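Local coordinates for protein aminotransferase, class III (Deinococcus radiodurans, PDB 3I4J) that probably catalyses the transfer of amino groups between substrates, using pyridoxal phosphate as its cofactor, at residues A48-R53 and V303-S308; P164-A169 and A205-A210; G178-L183 and C221-I226. The protein carries 1 engineered substitution. All blocks are in the same frame, centred on the assembly; numbering follows the deposited sequence.

Contact 1: residues A48-R53 and V303-S308; sequences AEVGER and VAAGLS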
ATOM      1  N   ALA C  48      14.943 -17.680  -4.825  1.00 26.61           N
ATOM      2  CA  ALA C  48      13.956 -18.603  -5.372  1.00 26.89           C
ATOM      3  C   ALA C  48      13.130 -19.216  -4.250  1.00 26.04           C
ATOM      4  O   ALA C  48      11.968 -19.567  -4.452  1.00 26.44           O
ATOM      5  CB  ALA C  48      14.649 -19.699  -6.174  1.00 27.78           C
ATOM      6  N   GLU C  49      13.731 -19.342  -3.068  1.00 25.83           N
ATOM      7  CA  GLU C  49      13.047 -19.913  -1.914  1.00 25.07           C
ATOM      8  C   GLU C  49      11.788 -19.119  -1.582  1.00 25.36           C
ATOM      9  O   GLU C  49      10.729 -19.692  -1.312  1.00 24.10           O
ATOM     10  CB  GLU C  49      13.964 -19.915  -0.690  1.00 26.76           C
ATOM     11  CG  GLU C  49      13.354 -20.584   0.531  1.00 28.87           C
ATOM     12  CD  GLU C  49      14.276 -20.550   1.737  1.00 29.99           C
ATOM     13  OE1 GLU C  49      15.490 -20.322   1.554  1.00 31.02           O
ATOM     14  OE2 GLU C  49      13.793 -20.761   2.867  1.00 32.94           O
ATOM     15  N   VAL C  50      11.912 -17.797  -1.592  1.00 23.23           N
ATOM     16  CA  VAL C  50      10.776 -16.936  -1.293  1.00 21.89           C
ATOM     17  C   VAL C  50       9.753 -17.045  -2.415  1.00 20.78           C
ATOM     18  O   VAL C  50       8.551 -17.156  -2.166  1.00 21.58           O
ATOM     19  CB  VAL C  50      11.211 -15.464  -1.151  1.00 23.26           C
ATOM     20  CG1 VAL C  50       9.997 -14.594  -0.824  1.00 21.78           C
ATOM     21  CG2 VAL C  50      12.264 -15.342  -0.057  1.00 24.49           C
ATOM     22  N   GLY C  51      10.241 -17.012  -3.652  1.00 22.77           N
ATOM     23  CA  GLY C  51       9.356 -17.120  -4.798  1.00 23.30           C
ATOM     24  C   GLY C  51       8.521 -18.386  -4.757  1.00 24.40           C
ATOM     25  O   GLY C  51       7.318 -18.358  -5.035  1.00 22.73           O
ATOM     26  N   GLU C  52       9.150 -19.501  -4.399  1.00 25.73           N
ATOM     27  CA  GLU C  52       8.441 -20.778  -4.330  1.00 28.61           C
ATOM     28  C   GLU C  52       7.349 -20.735  -3.267  1.00 27.41           C
ATOM     29  O   GLU C  52       6.262 -21.276  -3.462  1.00 26.39           O
ATOM     30  CB  GLU C  52       9.411 -21.923  -4.010  1.00 31.54           C
ATOM     31  CG  GLU C  52      10.605 -22.014  -4.935  1.00 39.69           C
ATOM     32  CD  GLU C  52      10.216 -22.085  -6.397  1.00 43.08           C
ATOM     33  OE1 GLU C  52       9.549 -23.067  -6.792  1.00 44.43           O
ATOM     34  OE2 GLU C  52      10.583 -21.157  -7.152  1.00 46.70           O
ATOM     35  N   ARG C  53       7.645 -20.091  -2.143  1.00 26.27           N
ATOM     36  CA  ARG C  53       6.687 -19.977  -1.048  1.00 26.84           C
ATOM     37  C   ARG C  53       5.489 -19.119  -1.457  1.00 25.44           C
ATOM     38  O   ARG C  53       4.355 -19.396  -1.060  1.00 24.66           O
ATOM     39  CB  ARG C  53       7.372 -19.373   0.183  1.00 29.96           C
ATOM     40  CG  ARG C  53       8.452 -20.271   0.787  1.00 34.05           C
ATOM     41  CD  ARG C  53       7.835 -21.462   1.518  1.00 36.93           C
ATOM     42  NE  ARG C  53       7.268 -21.072   2.808  1.00 40.64           N
ATOM     43  CZ  ARG C  53       7.992 -20.795   3.891  1.00 41.03           C
ATOM     44  NH1 ARG C  53       9.315 -20.868   3.842  1.00 43.10           N
ATOM     45  NH2 ARG C  53       7.396 -20.440   5.021  1.00 38.87           N
ATOM     46  N   VAL C 303       1.908 -12.195   3.012  1.00 19.28           N
ATOM     47  CA  VAL C 303       2.257 -12.688   4.340  1.00 19.74           C
ATOM     48  C   VAL C 303       3.179 -13.900   4.194  1.00 19.88           C
ATOM     49  O   VAL C 303       4.151 -14.044   4.937  1.00 19.89           O
ATOM     50  CB  VAL C 303       0.984 -13.056   5.135  1.00 19.92           C
ATOM     51  CG1 VAL C 303       1.348 -13.753   6.447  1.00 20.85           C
ATOM     52  CG2 VAL C 303       0.189 -11.787   5.430  1.00 20.29           C
ATOM     53  N   ALA C 304       2.881 -14.765   3.228  1.00 19.33           N
ATOM     54  CA  ALA C 304       3.715 -15.937   2.982  1.00 20.02           C
ATOM     55  C   ALA C 304       5.134 -15.486   2.628  1.00 19.69           C
ATOM     56  O   ALA C 304       6.110 -16.135   2.996  1.00 19.21           O
ATOM     57  CB  ALA C 304       3.125 -16.775   1.841  1.00 20.20           C
ATOM     58  N   ALA C 305       5.246 -14.374   1.904  1.00 19.75           N
ATOM     59  CA  ALA C 305       6.552 -13.848   1.529  1.00 21.06           C
ATOM     60  C   ALA C 305       7.290 -13.427   2.796  1.00 21.65           C
ATOM     61  O   ALA C 305       8.481 -13.701   2.949  1.00 21.88           O
ATOM     62  CB  ALA C 305       6.394 -12.659   0.586  1.00 20.66           C
ATOM     63  N   GLY C 306       6.570 -12.758   3.695  1.00 20.22           N
ATOM     64  CA  GLY C 306       7.162 -12.325   4.948  1.00 21.13           C
ATOM     65  C   GLY C 306       7.650 -13.515   5.754  1.00 20.58           C
ATOM     66  O   GLY C 306       8.757 -13.494   6.293  1.00 21.40           O
ATOM     67  N   LEU C 307       6.831 -14.560   5.828  1.00 20.62           N
ATOM     68  CA  LEU C 307       7.199 -15.763   6.575  1.00 21.05           C
ATOM     69  C   LEU C 307       8.447 -16.433   5.998  1.00 22.08           C
ATOM     70  O   LEU C 307       9.326 -16.873   6.742  1.00 21.72           O
ATOM     71  CB  LEU C 307       6.027 -16.753   6.579  1.00 22.87           C
ATOM     72  CG  LEU C 307       6.217 -18.069   7.347  1.00 23.95           C
ATOM     73  CD1 LEU C 307       6.491 -17.778   8.819  1.00 24.62           C
ATOM     74  CD2 LEU C 307       4.968 -18.922   7.199  1.00 24.06           C
ATOM     75  N   SER C 308       8.528 -16.516   4.673  1.00 21.21           N
ATOM     76  CA  SER C 308       9.680 -17.134   4.022  1.00 21.50           C
ATOM     77  C   SER C 308      10.930 -16.296   4.279  1.00 21.92           C
ATOM     78  O   SER C 308      12.015 -16.829   4.524  1.00 22.87           O
ATOM     79  CB  SER C 308       9.432 -17.269   2.515  1.00 21.61           C
ATOM     80  OG  SER C 308      10.550 -17.849   1.862  1.00 24.56           O
TER
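R53 folds its side chain across S308, where helix 48-60 meets helix 300-315. CB of R53 starts 3.8 Å from S308 CB. The next carbon, CG, moves in over the hydroxyl, 3.4 Å from S308 OG. The chain then bends at chi2 (-73°) and chi3 (-76°), which lays the guanidinium along the neighbouring helix, with S308 over one of its faces. CZ lies 4.0 Å from S308 CA, and NH1 is also close to that carbon while making a salt bridge to D311 one turn further along. NH2 ends 3.5 Å from L307 CG, a van der Waals contact with the leucine's branch point, approached at a slant that belongs to neither face nor edge.

The same hydroxyl lies 3.3 Å from V50 CA, with V50 CG2 also nearby. No partner in the model satisfies this buried S308 OG, so its role here is one of close packing. V50 CG1 continues the apolar seam toward A305 CB at 4.3 Å. E49 touches the serine only loosely; its carboxylate is paired with R315 on the same helix as S308. Both charged groups thus find their mates further along helix 300-315, while the two segments themselves meet through van der Waals contacts.

The short segments run roughly antiparallel, at 145°, with their axes approaching to 8.7 Å. A48 and E52 pack on A59 and A55 of the second subunit, which places the 48-60 side of the pair at the subunit interface, consistent with the fold type I architecture of class-III aminotransferases.

Contact 2: residues P164-A169 and A205-A210; sequences PKPDPA and AALAPA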
ATOM      1  N   PRO C 164      13.639  17.786  20.828  1.00 22.28           N
ATOM      2  CA  PRO C 164      14.909  18.116  20.176  1.00 22.19           C
ATOM      3  C   PRO C 164      15.641  16.895  19.618  1.00 22.97           C
ATOM      4  O   PRO C 164      15.471  15.772  20.099  1.00 21.25           O
ATOM      5  CB  PRO C 164      15.708  18.791  21.294  1.00 23.05           C
ATOM      6  CG  PRO C 164      14.643  19.419  22.134  1.00 24.33           C
ATOM      7  CD  PRO C 164      13.597  18.334  22.196  1.00 23.40           C
ATOM      8  N   LYS C 165      16.466  17.133  18.607  1.00 22.91           N
ATOM      9  CA  LYS C 165      17.247  16.070  17.992  1.00 25.00           C
ATOM     10  C   LYS C 165      18.130  15.449  19.074  1.00 24.29           C
ATOM     11  O   LYS C 165      18.592  16.144  19.982  1.00 25.40           O
ATOM     12  CB  LYS C 165      18.116  16.659  16.877  1.00 27.41           C
ATOM     13  CG  LYS C 165      19.023  15.668  16.180  1.00 30.15           C
ATOM     14  CD  LYS C 165      19.861  16.346  15.095  1.00 32.69           C
ATOM     15  CE  LYS C 165      18.992  16.925  13.989  1.00 34.49           C
ATOM     16  NZ  LYS C 165      19.809  17.392  12.827  1.00 37.59           N
ATOM     17  N   PRO C 166      18.357  14.129  19.007  1.00 24.50           N
ATOM     18  CA  PRO C 166      19.204  13.504  20.026  1.00 25.13           C
ATOM     19  C   PRO C 166      20.655  13.970  19.882  1.00 25.22           C
ATOM     20  O   PRO C 166      21.095  14.341  18.790  1.00 23.98           O
ATOM     21  CB  PRO C 166      19.031  12.009  19.749  1.00 26.28           C
ATOM     22  CG  PRO C 166      18.759  11.966  18.271  1.00 27.95           C
ATOM     23  CD  PRO C 166      17.821  13.126  18.070  1.00 24.64           C
ATOM     24  N   ASP C 167      21.387  13.964  20.989  1.00 23.78           N
ATOM     25  CA  ASP C 167      22.789  14.377  20.975  1.00 24.17           C
ATOM     26  C   ASP C 167      23.633  13.202  21.442  1.00 23.99           C
ATOM     27  O   ASP C 167      23.786  12.976  22.639  1.00 23.76           O
ATOM     28  CB  ASP C 167      23.019  15.567  21.904  1.00 24.62           C
ATOM     29  CG  ASP C 167      24.423  16.129  21.783  1.00 26.86           C
ATOM     30  OD1 ASP C 167      25.268  15.464  21.150  1.00 27.31           O
ATOM     31  OD2 ASP C 167      24.683  17.225  22.324  1.00 27.32           O
ATOM     32  N   PRO C 168      24.191  12.438  20.492  1.00 24.40           N
ATOM     33  CA  PRO C 168      25.029  11.265  20.753  1.00 25.60           C
ATOM     34  C   PRO C 168      26.258  11.547  21.624  1.00 26.99           C
ATOM     35  O   PRO C 168      26.829  10.631  22.213  1.00 26.52           O
ATOM     36  CB  PRO C 168      25.420  10.805  19.350  1.00 24.38           C
ATOM     37  CG  PRO C 168      24.279  11.278  18.504  1.00 27.23           C
ATOM     38  CD  PRO C 168      24.034  12.652  19.043  1.00 23.52           C
ATOM     39  N   ALA C 169      26.656  12.813  21.703  1.00 27.87           N
ATOM     40  CA  ALA C 169      27.827  13.194  22.490  1.00 28.81           C
ATOM     41  C   ALA C 169      27.491  13.484  23.951  1.00 29.15           C
ATOM     42  O   ALA C 169      28.381  13.684  24.779  1.00 29.30           O
ATOM     43  CB  ALA C 169      28.504  14.411  21.853  1.00 29.24           C
ATOM     44  N   ALA C 205      20.911  10.719   8.347  1.00 29.47           N
ATOM     45  CA  ALA C 205      21.587   9.447   8.120  1.00 28.21           C
ATOM     46  C   ALA C 205      22.212   8.710   9.300  1.00 26.67           C
ATOM     47  O   ALA C 205      23.315   9.031   9.740  1.00 25.85           O
ATOM     48  CB  ALA C 205      22.631   9.614   7.011  1.00 28.63           C
ATOM     49  N   ALA C 206      21.493   7.704   9.787  1.00 24.43           N
ATOM     50  CA  ALA C 206      21.959   6.845  10.867  1.00 21.65           C
ATOM     51  C   ALA C 206      22.266   7.492  12.210  1.00 22.95           C
ATOM     52  O   ALA C 206      23.058   6.954  12.987  1.00 21.94           O
ATOM     53  CB  ALA C 206      23.174   6.052  10.393  1.00 21.77           C
ATOM     54  N   LEU C 207      21.651   8.633  12.490  1.00 22.25           N
ATOM     55  CA  LEU C 207      21.873   9.290  13.778  1.00 24.06           C
ATOM     56  C   LEU C 207      21.318   8.377  14.867  1.00 23.48           C
ATOM     57  O   LEU C 207      20.169   7.943  14.796  1.00 22.96           O
ATOM     58  CB  LEU C 207      21.155  10.638  13.828  1.00 24.54           C
ATOM     59  CG  LEU C 207      21.285  11.358  15.176  1.00 27.88           C
ATOM     60  CD1 LEU C 207      22.751  11.701  15.412  1.00 28.45           C
ATOM     61  CD2 LEU C 207      20.432  12.618  15.184  1.00 29.30           C
ATOM     62  N   ALA C 208      22.137   8.088  15.874  1.00 23.21           N
ATOM     63  CA  ALA C 208      21.716   7.224  16.966  1.00 22.04           C
ATOM     64  C   ALA C 208      22.048   7.855  18.311  1.00 21.71           C
ATOM     65  O   ALA C 208      23.133   8.404  18.496  1.00 21.83           O
ATOM     66  CB  ALA C 208      22.394   5.865  16.856  1.00 23.54           C
ATOM     67  N   PRO C 209      21.103   7.799  19.259  1.00 20.93           N
ATOM     68  CA  PRO C 209      21.298   8.364  20.597  1.00 20.58           C
ATOM     69  C   PRO C 209      22.374   7.574  21.339  1.00 22.12           C
ATOM     70  O   PRO C 209      22.733   6.464  20.937  1.00 20.35           O
ATOM     71  CB  PRO C 209      19.921   8.202  21.243  1.00 21.98           C
ATOM     72  CG  PRO C 209      18.986   8.248  20.056  1.00 24.20           C
ATOM     73  CD  PRO C 209      19.707   7.373  19.073  1.00 20.11           C
ATOM     74  N   ALA C 210      22.886   8.152  22.419  1.00 21.25           N
ATOM     75  CA  ALA C 210      23.917   7.504  23.215  1.00 22.12           C
ATOM     76  C   ALA C 210      23.305   6.436  24.111  1.00 21.68           C
ATOM     77  O   ALA C 210      22.084   6.393  24.308  1.00 20.43           O
ATOM     78  CB  ALA C 210      24.637   8.542  24.070  1.00 22.21           C
TER
HETATM   79  O   HOH W   1      22.051  10.712  23.344  1.00 23.18           O
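L207 inserts its forked end among K165, P166 and P168. With CG anti to the backbone N (chi1 177°), the leucine reaches across to the facing loop and divides its two methyls. CD2 lies 3.5 Å from K165 CG and 3.6 Å from P166 CG. CD1 takes the P168 ring, meeting its CG at 3.5 Å, tighter than a usual carbon-carbon contact, with the two side chains at about a right angle. That same P168 CG comes within 3.1 Å of A208 O, a close van der Waals approach of carbon to carbonyl oxygen. A separate proline pair extends the apolar patch: P166 CB is 3.8 Å from P209 CG, and R127 of strand 123-127 touches both rings.

Both loops leave the C-terminal ends of parallel strands, 162-163 and 191-196, of the mixed seven-stranded sheet; the contact thus joins two strand-to-helix connections of the large domain's alpha/beta core.

Among the polar links, one water bridges the backbones, donating to D167 O at 2.9 Å and accepting from A210 N at 2.8 Å. Within its own loop D167 closes an Asx turn: A169 N donates to OD1 at 3.0 Å, with an N-H...O angle of 150°, arriving 43° above the carboxylate plane. The ammonium of K165 continues past L207 to a salt bridge with D204, while A210 O accepts from W249 NE1.

Contact 3: residues G178-L183 and C221-I226; sequences GLRALL and CDEAGI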
ATOM      1  N   GLY C 178      15.066  15.341  28.151  1.00 23.68           N
ATOM      2  CA  GLY C 178      14.423  16.403  27.406  1.00 23.50           C
ATOM      3  C   GLY C 178      12.957  16.054  27.194  1.00 23.84           C
ATOM      4  O   GLY C 178      12.118  16.942  27.030  1.00 22.85           O
ATOM      5  N   LEU C 179      12.645  14.758  27.207  1.00 22.26           N
ATOM      6  CA  LEU C 179      11.271  14.310  27.013  1.00 22.40           C
ATOM      7  C   LEU C 179      10.417  14.692  28.216  1.00 22.12           C
ATOM      8  O   LEU C 179       9.255  15.081  28.064  1.00 21.62           O
ATOM      9  CB  LEU C 179      11.219  12.791  26.785  1.00 22.80           C
ATOM     10  CG  LEU C 179       9.823  12.172  26.610  1.00 21.82           C
ATOM     11  CD1 LEU C 179       9.085  12.852  25.461  1.00 23.64           C
ATOM     12  CD2 LEU C 179       9.951  10.675  26.349  1.00 23.33           C
ATOM     13  N   ARG C 180      10.983  14.581  29.415  1.00 22.33           N
ATOM     14  CA  ARG C 180      10.232  14.954  30.605  1.00 22.86           C
ATOM     15  C   ARG C 180       9.947  16.453  30.543  1.00 22.02           C
ATOM     16  O   ARG C 180       8.838  16.891  30.831  1.00 22.54           O
ATOM     17  CB  ARG C 180      11.012  14.640  31.887  1.00 22.27           C
ATOM     18  CG  ARG C 180      10.178  14.868  33.150  1.00 25.29           C
ATOM     19  CD  ARG C 180      11.040  14.874  34.408  1.00 24.36           C
ATOM     20  NE  ARG C 180      11.853  13.668  34.521  1.00 23.42           N
ATOM     21  CZ  ARG C 180      11.435  12.516  35.040  1.00 22.31           C
ATOM     22  NH1 ARG C 180      10.201  12.396  35.510  1.00 22.74           N
ATOM     23  NH2 ARG C 180      12.260  11.481  35.083  1.00 22.85           N
ATOM     24  N   ALA C 181      10.954  17.228  30.146  1.00 22.44           N
ATOM     25  CA  ALA C 181      10.818  18.679  30.046  1.00 23.61           C
ATOM     26  C   ALA C 181       9.700  19.071  29.080  1.00 23.45           C
ATOM     27  O   ALA C 181       8.913  19.976  29.364  1.00 23.91           O
ATOM     28  CB  ALA C 181      12.145  19.301  29.597  1.00 23.74           C
ATOM     29  N   LEU C 182       9.638  18.395  27.938  1.00 23.08           N
ATOM     30  CA  LEU C 182       8.603  18.688  26.949  1.00 22.20           C
ATOM     31  C   LEU C 182       7.230  18.310  27.498  1.00 21.18           C
ATOM     32  O   LEU C 182       6.253  19.041  27.332  1.00 23.50           O
ATOM     33  CB  LEU C 182       8.873  17.918  25.650  1.00 21.31           C
ATOM     34  CG  LEU C 182       7.807  18.083  24.559  1.00 20.79           C
ATOM     35  CD1 LEU C 182       7.582  19.557  24.285  1.00 22.17           C
ATOM     36  CD2 LEU C 182       8.249  17.364  23.285  1.00 23.63           C
ATOM     37  N   LEU C 183       7.158  17.160  28.154  1.00 20.44           N
ATOM     38  CA  LEU C 183       5.903  16.702  28.724  1.00 21.99           C
ATOM     39  C   LEU C 183       5.390  17.705  29.748  1.00 23.75           C
ATOM     40  O   LEU C 183       4.198  18.013  29.787  1.00 24.53           O
ATOM     41  CB  LEU C 183       6.090  15.330  29.373  1.00 21.51           C
ATOM     42  CG  LEU C 183       6.081  14.151  28.395  1.00 20.44           C
ATOM     43  CD1 LEU C 183       6.591  12.895  29.083  1.00 22.63           C
ATOM     44  CD2 LEU C 183       4.663  13.941  27.873  1.00 22.40           C
ATOM     45  N   CYS C 221       8.062   7.484  29.723  1.00 20.74           N
ATOM     46  CA  CYS C 221       6.774   7.181  29.110  1.00 21.41           C
ATOM     47  C   CYS C 221       5.881   6.423  30.089  1.00 21.37           C
ATOM     48  O   CYS C 221       4.682   6.693  30.182  1.00 22.17           O
ATOM     49  CB  CYS C 221       6.964   6.369  27.820  1.00 21.29           C
ATOM     50  SG  CYS C 221       7.584   7.358  26.407  1.00 21.92           S
ATOM     51  N   ASP C 222       6.460   5.485  30.829  1.00 21.30           N
ATOM     52  CA  ASP C 222       5.684   4.728  31.806  1.00 23.47           C
ATOM     53  C   ASP C 222       5.143   5.641  32.907  1.00 22.63           C
ATOM     54  O   ASP C 222       3.988   5.513  33.321  1.00 22.08           O
ATOM     55  CB  ASP C 222       6.533   3.615  32.427  1.00 23.86           C
ATOM     56  CG  ASP C 222       6.804   2.473  31.458  1.00 26.60           C
ATOM     57  OD1 ASP C 222       6.058   2.343  30.466  1.00 27.91           O
ATOM     58  OD2 ASP C 222       7.754   1.698  31.701  1.00 28.36           O
ATOM     59  N   GLU C 223       5.976   6.560  33.384  1.00 23.68           N
ATOM     60  CA  GLU C 223       5.558   7.484  34.434  1.00 23.09           C
ATOM     61  C   GLU C 223       4.441   8.394  33.960  1.00 24.35           C
ATOM     62  O   GLU C 223       3.486   8.645  34.695  1.00 24.52           O
ATOM     63  CB  GLU C 223       6.734   8.350  34.899  1.00 25.27           C
ATOM     64  CG  GLU C 223       7.787   7.600  35.680  1.00 25.35           C
ATOM     65  CD  GLU C 223       8.883   8.505  36.217  1.00 24.00           C
ATOM     66  OE1 GLU C 223       9.854   7.974  36.785  1.00 23.43           O
ATOM     67  OE2 GLU C 223       8.776   9.741  36.077  1.00 22.67           O
ATOM     68  N   ALA C 224       4.560   8.884  32.727  1.00 21.99           N
ATOM     69  CA  ALA C 224       3.570   9.791  32.159  1.00 22.27           C
ATOM     70  C   ALA C 224       2.308   9.083  31.664  1.00 21.40           C
ATOM     71  O   ALA C 224       1.284   9.724  31.449  1.00 22.85           O
ATOM     72  CB  ALA C 224       4.200  10.600  31.014  1.00 21.37           C
ATOM     73  N   GLY C 225       2.388   7.770  31.482  1.00 21.54           N
ATOM     74  CA  GLY C 225       1.237   7.019  31.012  1.00 21.69           C
ATOM     75  C   GLY C 225       0.979   7.186  29.523  1.00 22.32           C
ATOM     76  O   GLY C 225      -0.156   7.029  29.075  1.00 22.58           O
ATOM     77  N   ILE C 226       2.021   7.507  28.759  1.00 21.17           N
ATOM     78  CA  ILE C 226       1.869   7.674  27.312  1.00 19.86           C
ATOM     79  C   ILE C 226       2.378   6.451  26.549  1.00 20.63           C
ATOM     80  O   ILE C 226       3.205   5.689  27.048  1.00 18.99           O
ATOM     81  CB  ILE C 226       2.600   8.943  26.794  1.00 19.80           C
ATOM     82  CG1 ILE C 226       4.116   8.808  26.984  1.00 19.39           C
ATOM     83  CG2 ILE C 226       2.045  10.177  27.513  1.00 20.17           C
ATOM     84  CD1 ILE C 226       4.932   9.930  26.342  1.00 21.56           C
TER
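A Schellman motif closes helix 213-224, and the residues on either side of its glycine, A224 and I226, meet L183 of helix 178-186. The evidence for the motif is the bond from I226 N to C221 O at 3.1 Å, a weak one from G225 N to D222 O at 3.3 Å, and the positive phi of G225. The turn at G225 sets I226 beside A224 on the side facing L183, which touches both residues: CD1 of the leucine is 3.8 Å from A224 CB, and its CD2 is 4.3 Å from I226 CD1. One turn earlier, L179 directs CD2 at C221 SG, 4.1 Å away.

These apolar groups pack between the two helices and strands 123-127 and 191-196. L179 also packs on F194 and I125, while L183 and I226 share V191. Helix 213-224 is the connection of a beta-alpha-beta crossover between the parallel strands 191-196 and 227-231, and helix 178-186 leads into the first of these strands.

Toward the outer side, a salt bridge spans the two helices. R180 is extended until chi3 (-54°), where a bend presents NH1 to E223; NH1 donates to E223 OE2 at 3.1 Å with an N-H...O angle of 158°. The oxygen receives it on its syn side and lies near the guanidinium plane, although the two flat groups are turned 49° apart. NE of the same arginine binds E177, its stronger partner. A methionine in place of R180 would probably leave E177 and E223 without their shared positive mate and the E223 carboxylate freer to turn.

Contacts 2 and 3 are neighbours, with centres 19 Å apart and nearest atoms about 5 Å apart, though they do not touch. Their segments alternate along the chain, so both contacts fasten the connection after strand 162-163 to the one after strand 191-196: contact 2 through the loops, contact 3 through the helices that follow. Contact 1 lies on the opposite side of the chain's centre, 36 Å from contact 2 and 41 Å from contact 3 between centres; its segments bracket both others in sequence. Only contact 1 reaches the second subunit. None of the three can be placed relative to the cofactor from this geometry, which speaks of packing and a few polar links.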